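Local coordinates for putative diflavin flavoprotein A 5 (Nostoc sp. PCC 7120, PDB 4FEK) that probably passes electrons from NADH to oxygen, reducing it to water, the chain here being its N-terminal, metallo-beta-lactamase-like part, at residues S45-G50 and E69-T74. Numbering follows the deposited sequence.
Sequences SYVIEG and EALQQT
V47 and L71 make the closest apolar approach here, a worked example of how a helix can be laid on a sheet with few direct touches. CG2 of V47 meets the branch tip CD1 of L71 at 4.2 Å, the two side chains passing at a slant. L71 holds CG anti to its backbone N (chi1 179°), and this extends the branch to the strand although its CB does not point there. The methyl CG2 of T74 faces V47 CG2 more loosely, at 5.0 Å. V47 also leans on L21 and V75.

The polar share is loose. E49, its chain extended beyond CG, reaches across toward T74, and OE2 stops 4.0 Å from T74 O; both atoms are acceptors, so no hydrogen bond forms. The hydroxyl of T74 turns back on its own segment: OG1 donates to A70 O at 2.7 Å, 34° out of the carbonyl plane, a bond that helps to hold the threonine's rotation.

Nearby, S45 OG is hydrogen-bonded to Y67 OH from the same helix. Strand 41-49 thus receives helix 61-74 on one face of the seven-stranded sheet, the layered alpha/beta packing of the metallo-beta-lactamase fold found in flavodiiron proteins.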
loop_
_atom_site.group_PDB
_atom_site.type_symbol
_atom_site.label_atom_id
_atom_site.label_comp_id
_atom_site.label_asym_id
_atom_site.label_seq_id
_atom_site.Cartn_x
_atom_site.Cartn_y
_atom_site.Cartn_z
ATOM N N SER A 45 -5.405 -3.087 -2.860
ATOM C CA SER A 45 -5.030 -2.172 -3.915
ATOM C C SER A 45 -6.176 -1.158 -4.004
ATOM O O SER A 45 -7.299 -1.437 -3.579
ATOM C CB SER A 45 -4.880 -2.941 -5.243
ATOM O OG SER A 45 -4.390 -2.099 -6.265
ATOM N N TYR A 46 -5.898 0.013 -4.550
ATOM C CA TYR A 46 -6.900 1.072 -4.542
ATOM C C TYR A 46 -7.015 1.708 -5.927
ATOM O O TYR A 46 -6.067 1.668 -6.711
ATOM C CB TYR A 46 -6.523 2.140 -3.506
ATOM C CG TYR A 46 -6.455 1.585 -2.111
ATOM C CD1 TYR A 46 -7.567 1.587 -1.291
ATOM C CD2 TYR A 46 -5.282 0.983 -1.636
ATOM C CE1 TYR A 46 -7.519 1.038 0.006
ATOM C CE2 TYR A 46 -5.226 0.429 -0.362
ATOM C CZ TYR A 46 -6.336 0.463 0.454
ATOM O OH TYR A 46 -6.261 -0.084 1.723
ATOM N N VAL A 47 -8.179 2.299 -6.211
ATOM C CA VAL A 47 -8.429 2.988 -7.484
ATOM C C VAL A 47 -9.027 4.347 -7.162
ATOM O O VAL A 47 -10.004 4.425 -6.421
ATOM C CB VAL A 47 -9.442 2.221 -8.368
ATOM C CG1 VAL A 47 -9.573 2.909 -9.724
ATOM C CG2 VAL A 47 -9.013 0.758 -8.536
ATOM N N ILE A 48 -8.396 5.414 -7.643
ATOM C CA ILE A 48 -8.975 6.752 -7.525
ATOM C C ILE A 48 -9.324 7.249 -8.928
ATOM O O ILE A 48 -8.459 7.314 -9.811
ATOM C CB ILE A 48 -8.005 7.764 -6.877
ATOM C CG1 ILE A 48 -7.542 7.275 -5.498
ATOM C CG2 ILE A 48 -8.670 9.140 -6.769
ATOM C CD1 ILE A 48 -6.243 7.976 -5.022
ATOM N N GLU A 49 -10.585 7.620 -9.133
ATOM C CA GLU A 49 -11.016 8.055 -10.459
ATOM C C GLU A 49 -11.361 9.528 -10.467
ATOM O O GLU A 49 -12.475 9.900 -10.101
ATOM C CB GLU A 49 -12.255 7.275 -10.908
ATOM C CG GLU A 49 -12.012 5.825 -11.235
ATOM C CD GLU A 49 -13.285 5.122 -11.686
ATOM O OE1 GLU A 49 -14.350 5.786 -11.746
ATOM O OE2 GLU A 49 -13.220 3.908 -11.979
ATOM N N GLY A 50 -10.426 10.371 -10.876
ATOM C CA GLY A 50 -10.746 11.775 -11.038
ATOM C C GLY A 50 -10.958 11.992 -12.524
ATOM O O GLY A 50 -11.506 11.129 -13.215
ATOM N N GLU A 69 -8.674 -9.708 -13.143
ATOM C CA GLU A 69 -10.099 -9.944 -13.433
ATOM C C GLU A 69 -11.008 -8.948 -12.718
ATOM O O GLU A 69 -11.892 -8.366 -13.343
ATOM C CB GLU A 69 -10.507 -11.372 -13.062
ATOM C CG GLU A 69 -9.775 -12.446 -13.879
ATOM C CD GLU A 69 -10.508 -13.789 -13.896
ATOM O OE1 GLU A 69 -11.711 -13.822 -13.538
ATOM O OE2 GLU A 69 -9.884 -14.809 -14.267
ATOM N N ALA A 70 -10.794 -8.748 -11.412
ATOM C CA ALA A 70 -11.589 -7.776 -10.661
ATOM C C ALA A 70 -11.353 -6.330 -11.142
ATOM O O ALA A 70 -12.286 -5.516 -11.222
ATOM C CB ALA A 70 -11.306 -7.897 -9.151
ATOM N N LEU A 71 -10.108 -6.020 -11.469
ATOM C CA LEU A 71 -9.753 -4.664 -11.864
ATOM C C LEU A 71 -10.444 -4.353 -13.196
ATOM O O LEU A 71 -11.011 -3.272 -13.377
ATOM C CB LEU A 71 -8.234 -4.535 -12.001
ATOM C CG LEU A 71 -7.719 -3.172 -12.445
ATOM C CD1 LEU A 71 -8.048 -2.152 -11.383
ATOM C CD2 LEU A 71 -6.216 -3.224 -12.757
ATOM N N GLN A 72 -10.410 -5.322 -14.111
ATOM C CA GLN A 72 -11.086 -5.203 -15.406
ATOM C C GLN A 72 -12.587 -5.002 -15.261
ATOM O O GLN A 72 -13.213 -4.352 -16.090
ATOM C CB GLN A 72 -10.832 -6.441 -16.272
ATOM C CG GLN A 72 -9.832 -6.223 -17.382
ATOM C CD GLN A 72 -9.849 -7.339 -18.429
ATOM O OE1 GLN A 72 -10.622 -8.293 -18.335
ATOM N NE2 GLN A 72 -8.979 -7.222 -19.425
ATOM N N GLN A 73 -13.168 -5.558 -14.208
ATOM C CA GLN A 73 -14.585 -5.362 -13.954
ATOM C C GLN A 73 -14.878 -4.006 -13.334
ATOM O O GLN A 73 -16.010 -3.550 -13.374
ATOM C CB GLN A 73 -15.152 -6.501 -13.101
ATOM C CG GLN A 73 -15.050 -7.866 -13.796
ATOM C CD GLN A 73 -15.440 -9.034 -12.900
ATOM O OE1 GLN A 73 -15.765 -8.855 -11.724
ATOM N NE2 GLN A 73 -15.407 -10.244 -13.460
ATOM N N THR A 74 -13.856 -3.348 -12.790
ATOM C CA THR A 74 -14.050 -2.087 -12.092
ATOM C C THR A 74 -13.698 -0.861 -12.936
ATOM O O THR A 74 -14.339 0.181 -12.850
ATOM C CB THR A 74 -13.173 -2.034 -10.818
ATOM O OG1 THR A 74 -13.328 -3.252 -10.084
ATOM C CG2 THR A 74 -13.556 -0.851 -9.954
#